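Local structure of pseudouridine synthase (Pyrococcus abyssi, 2AUS) at residues E17-D22 / L277-K282; D23-N28 / M290-E295; P251-K256 / P272-L277; K301-T306 / K314-D319. The protein probably isomerises uridine to pseudouridine in RNA, as an archaeal member of the Cbf5/TruB family of pseudouridine synthases. All blocks are in the same frame, centred on the assembly; numbering follows the deposited sequence.

Contact 1: residues E17-D22 / L277-K282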
loop_
_atom_site.group_PDB
_atom_site.type_symbol
_atom_site.label_atom_id
_atom_site.label_comp_id
_atom_site.label_asym_id
_atom_site.label_seq_id
_atom_site.Cartn_x
_atom_site.Cartn_y
_atom_site.Cartn_z
ATOM N N GLU A 17 23.991 39.655 -8.184
ATOM C CA GLU A 17 24.008 41.095 -7.992
ATOM C C GLU A 17 22.769 41.695 -8.674
ATOM O O GLU A 17 22.303 41.175 -9.686
ATOM C CB GLU A 17 25.290 41.645 -8.611
ATOM C CG GLU A 17 25.592 43.088 -8.320
ATOM C CD GLU A 17 27.074 43.371 -8.446
ATOM O OE1 GLU A 17 27.847 42.859 -7.602
ATOM O OE2 GLU A 17 27.468 44.092 -9.386
ATOM N N VAL A 18 22.231 42.771 -8.106
ATOM C CA VAL A 18 21.063 43.441 -8.668
ATOM C C VAL A 18 21.466 44.813 -9.201
ATOM O O VAL A 18 22.118 45.591 -8.509
ATOM C CB VAL A 18 19.950 43.636 -7.607
ATOM C CG1 VAL A 18 18.795 44.427 -8.208
ATOM C CG2 VAL A 18 19.456 42.292 -7.102
ATOM N N ILE A 19 21.078 45.106 -10.435
ATOM C CA ILE A 19 21.404 46.384 -11.040
ATOM C C ILE A 19 20.125 47.189 -11.255
ATOM O O ILE A 19 19.216 46.753 -11.962
ATOM C CB ILE A 19 22.123 46.186 -12.387
ATOM C CG1 ILE A 19 23.376 45.330 -12.172
ATOM C CG2 ILE A 19 22.488 47.538 -12.990
ATOM C CD1 ILE A 19 24.152 45.044 -13.429
ATOM N N VAL A 20 20.064 48.360 -10.628
ATOM C CA VAL A 20 18.898 49.226 -10.722
ATOM C C VAL A 20 18.939 50.136 -11.938
ATOM O O VAL A 20 19.879 50.902 -12.138
ATOM C CB VAL A 20 18.746 50.096 -9.462
ATOM C CG1 VAL A 20 17.534 50.988 -9.596
ATOM C CG2 VAL A 20 18.613 49.216 -8.242
ATOM N N LYS A 21 17.896 50.043 -12.748
ATOM C CA LYS A 21 17.782 50.845 -13.953
ATOM C C LYS A 21 16.961 52.097 -13.617
ATOM O O LYS A 21 17.322 53.205 -14.006
ATOM C CB LYS A 21 17.100 50.005 -15.038
ATOM C CG LYS A 21 17.094 50.582 -16.446
ATOM C CD LYS A 21 16.426 49.588 -17.395
ATOM C CE LYS A 21 16.144 50.180 -18.769
ATOM N NZ LYS A 21 17.380 50.484 -19.528
ATOM N N ASP A 22 15.875 51.913 -12.867
ATOM C CA ASP A 22 14.992 53.014 -12.484
ATOM C C ASP A 22 14.970 53.181 -10.965
ATOM O O ASP A 22 14.177 52.529 -10.284
ATOM C CB ASP A 22 13.566 52.737 -12.978
ATOM C CG ASP A 22 12.642 53.946 -12.834
ATOM O OD1 ASP A 22 12.757 54.690 -11.833
ATOM O OD2 ASP A 22 11.781 54.145 -13.720
ATOM N N LEU A 277 17.300 44.499 -12.319
ATOM C CA LEU A 277 17.477 43.104 -12.696
ATOM C C LEU A 277 18.803 42.518 -12.228
ATOM O O LEU A 277 19.719 43.241 -11.846
ATOM C CB LEU A 277 17.361 42.924 -14.219
ATOM C CG LEU A 277 17.866 43.933 -15.266
ATOM C CD1 LEU A 277 19.063 44.720 -14.787
ATOM C CD2 LEU A 277 18.187 43.167 -16.550
ATOM N N ASN A 278 18.887 41.194 -12.245
ATOM C CA ASN A 278 20.102 40.507 -11.841
ATOM C C ASN A 278 21.152 40.649 -12.929
ATOM O O ASN A 278 20.830 40.780 -14.117
ATOM C CB ASN A 278 19.824 39.024 -11.611
ATOM C CG ASN A 278 19.153 38.757 -10.291
ATOM O OD1 ASN A 278 18.303 37.879 -10.189
ATOM N ND2 ASN A 278 19.540 39.510 -9.261
ATOM N N ALA A 279 22.411 40.640 -12.516
ATOM C CA ALA A 279 23.507 40.725 -13.463
ATOM C C ALA A 279 23.665 39.331 -14.051
ATOM O O ALA A 279 23.050 38.373 -13.579
ATOM C CB ALA A 279 24.787 41.132 -12.744
ATOM N N GLY A 280 24.491 39.222 -15.085
ATOM C CA GLY A 280 24.755 37.929 -15.690
ATOM C C GLY A 280 23.654 37.254 -16.478
ATOM O O GLY A 280 23.764 36.065 -16.771
ATOM N N ILE A 281 22.590 37.974 -16.812
ATOM C CA ILE A 281 21.529 37.357 -17.600
ATOM C C ILE A 281 21.976 37.424 -19.050
ATOM O O ILE A 281 22.521 38.435 -19.488
ATOM C CB ILE A 281 20.188 38.111 -17.490
ATOM C CG1 ILE A 281 19.597 37.948 -16.091
ATOM C CG2 ILE A 281 19.213 37.591 -18.543
ATOM C CD1 ILE A 281 18.317 38.745 -15.901
ATOM N N LYS A 282 21.755 36.351 -19.795
ATOM C CA LYS A 282 22.133 36.352 -21.196
ATOM C C LYS A 282 21.037 35.752 -22.054
ATOM O O LYS A 282 20.287 34.884 -21.608
ATOM C CB LYS A 282 23.462 35.609 -21.400
ATOM C CG LYS A 282 23.572 34.266 -20.701
ATOM C CD LYS A 282 24.988 33.706 -20.812
ATOM C CE LYS A 282 26.015 34.678 -20.229
ATOM N NZ LYS A 282 27.425 34.212 -20.408
#
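Val-18 faces Asn-278 and Ile-19 faces Leu-277 in an antiparallel pairing that adds the N-terminal strand 18-20 to the edge of the mixed sheet of the PUA domain. Ile-19 with Leu-277 is the hydrogen-bonded pair: Ile-19 N donates to Leu-277 O at 2.7 Å along an almost straight line, and Leu-277 N returns a bond to Ile-19 O at 3.0 Å. Val-18 and Asn-278 form the non-hydrogen-bonded pair. Next to it Ala-279 N makes the backbone bond to Glu-17 O at 2.9 Å, and the Asn-278 amide adds a second, longer one to the same oxygen. With CG anti to the carbonyl carbon and beside the backbone N (chi1 -78°), Asn-278 brings ND2 to Glu-17 O at 3.3 Å from above the carbonyl plane, on the face opposite Ala-279 N. The other end of the amide, OD1, accepts from Lys-252 N. Asparagine suits this place because its flat group, donor and acceptor in one, links the start of the N-terminal strand, its own strand and strand 252-255. Val-18 CG2 lies 3.5 Å from Asn-278 ND2, while Trp-254 and Lys-276 pack against the same valine. On the other face, Leu-277 holds CG between its backbone N and carbonyl carbon (chi1 36°); chi2, at 30°, is well off a staggered value, and together they bring CD1 to Ile-19 O at 3.5 Å. Beta-branched Ile-19 favours extended backbone, and its apolar chain lies against Leu-277, helix 306-311 and Ala-279, with Ile-19 CD1 4.0 Å from Ala-279 CB.

Contact 2: residues D23-N28 / M290-E295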
loop_
_atom_site.group_PDB
_atom_site.type_symbol
_atom_site.label_atom_id
_atom_site.label_comp_id
_atom_site.label_asym_id
_atom_site.label_seq_id
_atom_site.Cartn_x
_atom_site.Cartn_y
_atom_site.Cartn_z
ATOM N N ASP A 23 15.815 54.070 -10.442
ATOM C CA ASP A 23 15.911 54.298 -8.996
ATOM C C ASP A 23 14.664 54.900 -8.357
ATOM O O ASP A 23 14.478 54.803 -7.144
ATOM C CB ASP A 23 17.087 55.228 -8.663
ATOM C CG ASP A 23 18.372 54.829 -9.354
ATOM O OD1 ASP A 23 18.635 53.614 -9.472
ATOM O OD2 ASP A 23 19.126 55.740 -9.769
ATOM N N LYS A 24 13.815 55.526 -9.165
ATOM C CA LYS A 24 12.617 56.167 -8.634
ATOM C C LYS A 24 11.350 55.317 -8.636
ATOM O O LYS A 24 10.349 55.703 -8.034
ATOM C CB LYS A 24 12.346 57.468 -9.402
ATOM C CG LYS A 24 13.516 58.442 -9.429
ATOM C CD LYS A 24 13.797 59.021 -8.051
ATOM C CE LYS A 24 14.976 59.994 -8.102
ATOM N NZ LYS A 24 15.237 60.647 -6.783
ATOM N N ALA A 25 11.387 54.164 -9.298
ATOM C CA ALA A 25 10.199 53.315 -9.370
ATOM C C ALA A 25 9.626 52.972 -8.003
ATOM O O ALA A 25 10.354 52.634 -7.075
ATOM C CB ALA A 25 10.506 52.043 -10.135
ATOM N N GLU A 26 8.307 53.070 -7.894
ATOM C CA GLU A 26 7.598 52.768 -6.665
ATOM C C GLU A 26 6.427 51.880 -7.065
ATOM O O GLU A 26 6.069 51.818 -8.242
ATOM C CB GLU A 26 7.084 54.057 -6.017
ATOM C CG GLU A 26 8.164 55.080 -5.667
ATOM C CD GLU A 26 9.187 54.558 -4.668
ATOM O OE1 GLU A 26 8.829 53.677 -3.850
ATOM O OE2 GLU A 26 10.345 55.046 -4.691
ATOM N N THR A 27 5.826 51.195 -6.101
ATOM C CA THR A 27 4.711 50.317 -6.415
ATOM C C THR A 27 3.486 50.687 -5.589
ATOM O O THR A 27 3.614 51.218 -4.485
ATOM C CB THR A 27 5.102 48.820 -6.176
ATOM O OG1 THR A 27 4.066 47.959 -6.672
ATOM C CG2 THR A 27 5.321 48.537 -4.692
ATOM N N ASN A 28 2.303 50.413 -6.136
ATOM C CA ASN A 28 1.039 50.710 -5.466
ATOM C C ASN A 28 0.754 49.647 -4.406
ATOM O O ASN A 28 0.515 48.488 -4.725
ATOM C CB ASN A 28 -0.102 50.729 -6.494
ATOM C CG ASN A 28 -1.436 51.163 -5.895
ATOM O OD1 ASN A 28 -1.811 50.746 -4.797
ATOM N ND2 ASN A 28 -2.167 51.990 -6.634
ATOM N N MET A 290 9.427 39.762 -12.099
ATOM C CA MET A 290 8.850 40.043 -10.793
ATOM C C MET A 290 8.270 41.435 -10.661
ATOM O O MET A 290 8.714 42.368 -11.334
ATOM C CB MET A 290 9.931 39.890 -9.711
ATOM C CG MET A 290 10.798 38.624 -9.801
ATOM S SD MET A 290 9.960 37.056 -9.547
ATOM C CE MET A 290 9.689 37.059 -7.788
ATOM N N THR A 291 7.294 41.578 -9.769
ATOM C CA THR A 291 6.728 42.893 -9.513
ATOM C C THR A 291 7.669 43.493 -8.472
ATOM O O THR A 291 8.518 42.788 -7.908
ATOM C CB THR A 291 5.355 42.849 -8.827
ATOM O OG1 THR A 291 5.515 42.300 -7.511
ATOM C CG2 THR A 291 4.340 42.029 -9.631
ATOM N N LEU A 292 7.491 44.780 -8.193
ATOM C CA LEU A 292 8.314 45.455 -7.201
ATOM C C LEU A 292 8.041 44.947 -5.782
ATOM O O LEU A 292 8.740 45.322 -4.846
ATOM C CB LEU A 292 8.102 46.975 -7.287
ATOM C CG LEU A 292 8.644 47.525 -8.614
ATOM C CD1 LEU A 292 8.353 49.020 -8.776
ATOM C CD2 LEU A 292 10.132 47.255 -8.651
ATOM N N LYS A 293 7.030 44.098 -5.622
ATOM C CA LYS A 293 6.725 43.531 -4.308
ATOM C C LYS A 293 7.269 42.107 -4.266
ATOM O O LYS A 293 6.957 41.342 -3.368
ATOM C CB LYS A 293 5.214 43.506 -4.061
ATOM C CG LYS A 293 4.545 44.878 -4.060
ATOM C CD LYS A 293 3.074 44.757 -3.647
ATOM C CE LYS A 293 2.338 46.087 -3.818
ATOM N NZ LYS A 293 2.318 46.532 -5.249
ATOM N N ASP A 294 8.097 41.767 -5.247
ATOM C CA ASP A 294 8.680 40.433 -5.352
ATOM C C ASP A 294 7.671 39.309 -5.614
ATOM O O ASP A 294 7.873 38.167 -5.194
ATOM C CB ASP A 294 9.529 40.130 -4.111
ATOM C CG ASP A 294 10.712 41.093 -3.979
ATOM O OD1 ASP A 294 11.323 41.432 -5.022
ATOM O OD2 ASP A 294 11.033 41.508 -2.843
ATOM N N GLU A 295 6.588 39.632 -6.320
ATOM C CA GLU A 295 5.591 38.619 -6.674
ATOM C C GLU A 295 6.036 38.111 -8.038
ATOM O O GLU A 295 6.560 38.882 -8.836
ATOM C CB GLU A 295 4.201 39.226 -6.850
ATOM C CG GLU A 295 3.623 39.917 -5.629
ATOM C CD GLU A 295 2.603 40.974 -6.012
ATOM O OE1 GLU A 295 3.021 42.084 -6.411
ATOM O OE2 GLU A 295 1.392 40.683 -5.927
#
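Thr-27 and Lys-293 meet with their side chains slanted across one another, the lysine rising from a tight turn to reach the N-terminal segment. Most of the lysine chain is extended, and a bend at its last torsion (chi4 62°) swings NZ in toward two oxygens of the other segment. Thr-27 OG1 is one, at 2.7 Å from Lys-293 NZ. Thr-27 CB is directed toward the turn, and with OG1 anti to the backbone N (chi1 -172°) the hydroxyl falls by NZ and the methyl CG2 by Lys-293 CG, 3.8 Å away. The threonine thus offers the lysine a methyl as well as a hydroxyl. Asn-28 O is the second oxygen, 2.7 Å from Lys-293 NZ; NZ approaches it from above that carbonyl's plane, 53° out of it. Leu-292, the neighbour in the turn, points toward the segment 23-28, its CB 3.7 Å from Thr-27 CB and its CD1 4.0 Å from Ala-25 CB. Alanine is short enough for the leucine tip to lie close to the backbone there.

The turn that presents both residues is a type I beta turn, 291-294. It is reinforced by an ST turn in which Thr-291 OG1 accepts from Lys-293 N at 3.0 Å, while the same hydroxyl donates to Glu-295 OE1. Trp-31 O and Tyr-330 OH also hydrogen-bond with Lys-293 NZ, and Asp-257 holds both Thr-27 OG1 and Asn-28 N. Oxygens thus gather round a single ammonium group, which would probably stay charged and bind the N-terminal chain to the PUA domain by directed polar bonds over a modest apolar contact.

Contact 3: residues P251-K256 / P272-L277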
loop_
_atom_site.group_PDB
_atom_site.type_symbol
_atom_site.label_atom_id
_atom_site.label_comp_id
_atom_site.label_asym_id
_atom_site.label_seq_id
_atom_site.Cartn_x
_atom_site.Cartn_y
_atom_site.Cartn_z
ATOM N N PRO A 251 17.396 33.860 -12.345
ATOM C CA PRO A 251 17.779 35.260 -12.550
ATOM C C PRO A 251 16.439 36.007 -12.620
ATOM O O PRO A 251 15.481 35.513 -13.226
ATOM C CB PRO A 251 18.464 35.236 -13.917
ATOM C CG PRO A 251 18.943 33.822 -14.052
ATOM C CD PRO A 251 17.799 33.034 -13.498
ATOM N N LYS A 252 16.354 37.182 -12.018
ATOM C CA LYS A 252 15.094 37.906 -12.036
ATOM C C LYS A 252 15.139 39.277 -12.675
ATOM O O LYS A 252 16.195 39.898 -12.762
ATOM C CB LYS A 252 14.569 38.046 -10.606
ATOM C CG LYS A 252 14.316 36.724 -9.932
ATOM C CD LYS A 252 14.024 36.899 -8.459
ATOM C CE LYS A 252 13.855 35.547 -7.788
ATOM N NZ LYS A 252 13.584 35.691 -6.333
ATOM N N ILE A 253 13.972 39.734 -13.120
ATOM C CA ILE A 253 13.811 41.060 -13.710
ATOM C C ILE A 253 12.590 41.656 -13.016
ATOM O O ILE A 253 11.497 41.099 -13.079
ATOM C CB ILE A 253 13.546 40.990 -15.231
ATOM C CG1 ILE A 253 14.742 40.335 -15.930
ATOM C CG2 ILE A 253 13.313 42.415 -15.795
ATOM C CD1 ILE A 253 14.536 40.100 -17.418
ATOM N N TRP A 254 12.793 42.773 -12.330
ATOM C CA TRP A 254 11.729 43.448 -11.603
ATOM C C TRP A 254 11.125 44.550 -12.472
ATOM O O TRP A 254 11.836 45.392 -13.016
ATOM C CB TRP A 254 12.297 44.019 -10.301
ATOM C CG TRP A 254 12.614 42.963 -9.277
ATOM C CD1 TRP A 254 11.789 42.523 -8.278
ATOM C CD2 TRP A 254 13.859 42.257 -9.112
ATOM N NE1 TRP A 254 12.443 41.598 -7.502
ATOM C CE2 TRP A 254 13.712 41.411 -7.993
ATOM C CE3 TRP A 254 15.081 42.255 -9.811
ATOM C CZ2 TRP A 254 14.750 40.574 -7.531
ATOM C CZ3 TRP A 254 16.119 41.425 -9.358
ATOM C CH2 TRP A 254 15.940 40.589 -8.228
ATOM N N ILE A 255 9.806 44.556 -12.597
ATOM C CA ILE A 255 9.172 45.538 -13.460
ATOM C C ILE A 255 8.196 46.493 -12.808
ATOM O O ILE A 255 7.691 46.245 -11.710
ATOM C CB ILE A 255 8.467 44.829 -14.628
ATOM C CG1 ILE A 255 7.310 43.972 -14.100
ATOM C CG2 ILE A 255 9.481 43.950 -15.363
ATOM C CD1 ILE A 255 6.468 43.336 -15.178
ATOM N N LYS A 256 7.948 47.603 -13.499
ATOM C CA LYS A 256 7.031 48.634 -13.027
ATOM C C LYS A 256 5.621 48.081 -12.972
ATOM O O LYS A 256 5.301 47.129 -13.681
ATOM C CB LYS A 256 7.050 49.835 -13.980
ATOM C CG LYS A 256 8.421 50.387 -14.261
ATOM C CD LYS A 256 8.370 51.557 -15.238
ATOM C CE LYS A 256 9.779 52.022 -15.585
ATOM N NZ LYS A 256 9.787 53.243 -16.445
ATOM N N PRO A 272 11.557 49.294 -21.414
ATOM C CA PRO A 272 11.022 50.434 -20.654
ATOM C C PRO A 272 10.282 50.048 -19.371
ATOM O O PRO A 272 10.086 50.884 -18.492
ATOM C CB PRO A 272 10.083 51.107 -21.659
ATOM C CG PRO A 272 10.706 50.781 -22.977
ATOM C CD PRO A 272 11.073 49.328 -22.807
ATOM N N GLY A 273 9.861 48.792 -19.274
ATOM C CA GLY A 273 9.144 48.350 -18.092
ATOM C C GLY A 273 10.041 47.818 -16.986
ATOM O O GLY A 273 9.575 47.548 -15.879
ATOM N N ILE A 274 11.330 47.680 -17.276
ATOM C CA ILE A 274 12.288 47.158 -16.305
ATOM C C ILE A 274 12.755 48.191 -15.280
ATOM O O ILE A 274 13.161 49.293 -15.634
ATOM C CB ILE A 274 13.519 46.594 -17.029
ATOM C CG1 ILE A 274 13.075 45.508 -18.014
ATOM C CG2 ILE A 274 14.528 46.066 -16.021
ATOM C CD1 ILE A 274 14.190 44.982 -18.889
ATOM N N VAL A 275 12.697 47.826 -14.004
ATOM C CA VAL A 275 13.132 48.716 -12.933
ATOM C C VAL A 275 14.550 48.329 -12.506
ATOM O O VAL A 275 15.438 49.173 -12.412
ATOM C CB VAL A 275 12.186 48.624 -11.720
ATOM C CG1 VAL A 275 12.794 49.351 -10.520
ATOM C CG2 VAL A 275 10.828 49.231 -12.083
ATOM N N LYS A 276 14.747 47.044 -12.253
ATOM C CA LYS A 276 16.044 46.526 -11.846
ATOM C C LYS A 276 16.093 45.051 -12.239
ATOM O O LYS A 276 15.050 44.428 -12.470
ATOM C CB LYS A 276 16.214 46.684 -10.334
ATOM C CG LYS A 276 15.096 46.050 -9.538
ATOM C CD LYS A 276 15.079 46.538 -8.098
ATOM C CE LYS A 276 13.963 45.866 -7.324
ATOM N NZ LYS A 276 13.904 46.354 -5.926
ATOM N N LEU A 277 17.300 44.499 -12.319
ATOM C CA LEU A 277 17.477 43.104 -12.696
ATOM C C LEU A 277 18.803 42.518 -12.228
ATOM O O LEU A 277 19.719 43.241 -11.846
ATOM C CB LEU A 277 17.361 42.924 -14.219
ATOM C CG LEU A 277 17.866 43.933 -15.266
ATOM C CD1 LEU A 277 19.063 44.720 -14.787
ATOM C CD2 LEU A 277 18.187 43.167 -16.550
#
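Trp-254 lays its indole under the aliphatic chain of Lys-276, whose CE lies 4.0 Å from the centroid of the five-membered ring, in a CH-pi contact over the face. The ammonium continues the same line: Lys-276 NZ is 5.0 Å from that centroid and only 11° off the ring normal, a cation-pi approach. Lys-276 CG sits between the backbone N and the carbonyl carbon (chi1 55°), which lifts the chain over the ring; a lysine is long enough to lie on the indole and still carry NZ at its far end. Lys-252 CB covers the opposite face near its rim, and Lys-276 O and Leu-277 CA lie at the edge, in the ring plane. The ring is also pinned at NE1, which bonds to Asp-294.

Strands 252-255 and 274-277 run antiparallel, their axes 4.6 Å apart at the closest. Trp-254 N donates to Lys-276 O at 2.8 Å, while Trp-254 O takes a strong bond from Val-275 N and a weak one from Lys-276 N. On the buried side two isoleucines meet methyl to methylene, Ile-253 CG2 to Ile-274 CG1 at 3.8 Å. Past the bulge, Lys-256 N bonds to Gly-273 O at 2.9 Å, and Lys-256 CG presses tightly on Val-275 CG2 at 3.4 Å. Two residues, Val-275 and Lys-276, therefore face one, Trp-254: this is a classic beta bulge, of the kind that helps a sheet to coil, here in the beta pseudo-barrel of a PUA domain.

Contact 4: residues K301-T306 / K314-D319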
loop_
_atom_site.group_PDB
_atom_site.type_symbol
_atom_site.label_atom_id
_atom_site.label_comp_id
_atom_site.label_asym_id
_atom_site.label_seq_id
_atom_site.Cartn_x
_atom_site.Cartn_y
_atom_site.Cartn_z
ATOM N N LYS A 301 11.943 33.671 -21.529
ATOM C CA LYS A 301 13.271 33.505 -22.092
ATOM C C LYS A 301 13.817 34.893 -22.362
ATOM O O LYS A 301 13.186 35.688 -23.050
ATOM C CB LYS A 301 13.194 32.705 -23.395
ATOM C CG LYS A 301 14.549 32.311 -23.965
ATOM C CD LYS A 301 14.417 31.696 -25.365
ATOM C CE LYS A 301 13.590 30.407 -25.368
ATOM N NZ LYS A 301 14.262 29.278 -24.641
ATOM N N ALA A 302 14.978 35.195 -21.799
ATOM C CA ALA A 302 15.588 36.500 -22.005
ATOM C C ALA A 302 15.925 36.651 -23.486
ATOM O O ALA A 302 16.430 35.717 -24.107
ATOM C CB ALA A 302 16.851 36.627 -21.165
ATOM N N MET A 303 15.638 37.824 -24.043
ATOM C CA MET A 303 15.914 38.097 -25.449
ATOM C C MET A 303 17.200 38.892 -25.599
ATOM O O MET A 303 17.733 39.035 -26.697
ATOM C CB MET A 303 14.747 38.855 -26.083
ATOM C CG MET A 303 13.500 37.998 -26.232
ATOM S SD MET A 303 13.821 36.482 -27.179
ATOM C CE MET A 303 13.916 35.268 -25.892
ATOM N N MET A 304 17.683 39.422 -24.482
ATOM C CA MET A 304 18.924 40.171 -24.470
ATOM C C MET A 304 19.640 39.939 -23.148
ATOM O O MET A 304 19.119 39.266 -22.263
ATOM C CB MET A 304 18.677 41.667 -24.723
ATOM C CG MET A 304 17.463 42.276 -24.059
ATOM S SD MET A 304 17.260 44.025 -24.538
ATOM C CE MET A 304 16.340 43.861 -26.060
ATOM N N SER A 305 20.847 40.474 -23.032
ATOM C CA SER A 305 21.643 40.308 -21.823
ATOM C C SER A 305 21.337 41.416 -20.834
ATOM O O SER A 305 20.706 42.417 -21.181
ATOM C CB SER A 305 23.129 40.357 -22.168
ATOM O OG SER A 305 23.465 41.636 -22.676
ATOM N N THR A 306 21.798 41.234 -19.601
ATOM C CA THR A 306 21.589 42.235 -18.565
ATOM C C THR A 306 22.092 43.587 -19.040
ATOM O O THR A 306 21.412 44.604 -18.887
ATOM C CB THR A 306 22.343 41.882 -17.265
ATOM O OG1 THR A 306 21.706 40.774 -16.622
ATOM C CG2 THR A 306 22.356 43.068 -16.321
ATOM N N LYS A 314 14.660 50.412 -25.603
ATOM C CA LYS A 314 13.509 49.847 -26.290
ATOM C C LYS A 314 13.764 48.418 -26.740
ATOM O O LYS A 314 14.885 47.914 -26.644
ATOM C CB LYS A 314 13.133 50.723 -27.490
ATOM C CG LYS A 314 14.280 51.004 -28.447
ATOM C CD LYS A 314 13.931 52.130 -29.419
ATOM C CE LYS A 314 13.633 53.431 -28.671
ATOM N NZ LYS A 314 13.227 54.554 -29.575
ATOM N N GLY A 315 12.713 47.766 -27.221
ATOM C CA GLY A 315 12.838 46.398 -27.681
ATOM C C GLY A 315 12.276 45.407 -26.682
ATOM O O GLY A 315 12.006 45.756 -25.528
ATOM N N ILE A 316 12.094 44.170 -27.130
ATOM C CA ILE A 316 11.575 43.113 -26.279
ATOM C C ILE A 316 12.712 42.545 -25.438
ATOM O O ILE A 316 13.713 42.059 -25.969
ATOM C CB ILE A 316 10.948 41.996 -27.122
ATOM C CG1 ILE A 316 9.750 42.560 -27.890
ATOM C CG2 ILE A 316 10.516 40.837 -26.229
ATOM C CD1 ILE A 316 9.093 41.565 -28.820
ATOM N N ALA A 317 12.564 42.624 -24.120
ATOM C CA ALA A 317 13.591 42.119 -23.226
ATOM C C ALA A 317 13.353 40.646 -22.914
ATOM O O ALA A 317 14.299 39.874 -22.767
ATOM C CB ALA A 317 13.610 42.935 -21.943
ATOM N N VAL A 318 12.089 40.252 -22.818
ATOM C CA VAL A 318 11.770 38.863 -22.517
ATOM C C VAL A 318 10.582 38.310 -23.289
ATOM O O VAL A 318 9.540 38.959 -23.399
ATOM C CB VAL A 318 11.451 38.661 -21.016
ATOM C CG1 VAL A 318 11.146 37.190 -20.749
ATOM C CG2 VAL A 318 12.616 39.132 -20.158
ATOM N N ASP A 319 10.749 37.102 -23.818
ATOM C CA ASP A 319 9.669 36.430 -24.522
ATOM C C ASP A 319 8.951 35.600 -23.471
ATOM O O ASP A 319 9.421 34.533 -23.078
ATOM C CB ASP A 319 10.205 35.524 -25.631
ATOM C CG ASP A 319 10.072 36.154 -27.002
ATOM O OD1 ASP A 319 8.970 36.656 -27.314
ATOM O OD2 ASP A 319 11.057 36.143 -27.771
#
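The carboxylate of Asp-319 is the flat side-chain group here, and Met-303 bends round its OD2 end. Met-303 CG lies above one face, displaced outward past Asp-319 OD2 (3.4 Å), and Met-303 CE comes to the same OD2 from near the carboxylate plane, at 3.5 Å. The sulfur between them is modelled implausibly near the carboxylate, so the exact placement of both chain ends is doubtful.

The backbones are better defined. Lys-301 and Asp-319 are the antiparallel hydrogen-bonded pair, with Lys-301 N donating to Asp-319 O at 3.1 Å and Asp-319 N to Lys-301 O at 2.9 Å. Met-303 N adds a bond to Ala-317 O at 2.8 Å. Between these bonds lies the non-hydrogen-bonded pair Ala-302 and Val-318, and Val-318 CG1 lies 3.4 Å from Lys-301 O. On its other side, the strand 316-323 has a classic beta bulge, Ala-317 and Val-318 both facing Leu-269 of strand 269-270.

Met-303 CG also touches Ile-316 CG2 at 4.1 Å. The unbranched Met-304 chain can bend at its last torsion (chi3 86°), laying CE 3.2 Å from Ile-316 O. Small Ala-317 lets this chain pass close by, and Met-309 of helix 306-311 touches both. At Gly-315 (phi 103°, psi 167°) a CB would jam against the carbonyl O of Lys-314 and point at Met-304 CE, so glycine suits the place. Three backbone bonds are thus the fixed part; the methionines add mainly dispersion contact, with perhaps a weak polar touch from the sulfur-bound methyl of Met-304 to a carbonyl, and the carboxylate beside Met-303 makes no hydrogen bond across this pair.

Overall arrangement
All four contacts reach the one mixed sheet of the PUA domain, which contacts 1 and 2 tie to the N-terminal chain. Contact 3 is central: its centre is about 8 Å from that of contact 1, with which it shares Leu-277, and about 9 Å from that of contact 2. Contact 4, about 19 Å from contact 2 between centres, packs back on contacts 1 and 3, about 12 and 11 Å away, as in a curled sheet. Along the chain, contacts 1 and 2 interlock, contact 3 is nested inside both, and contact 4 follows. Residues more than 250 positions apart thus complete a single domain, joining the N-terminal segment to the C-terminal PUA domain.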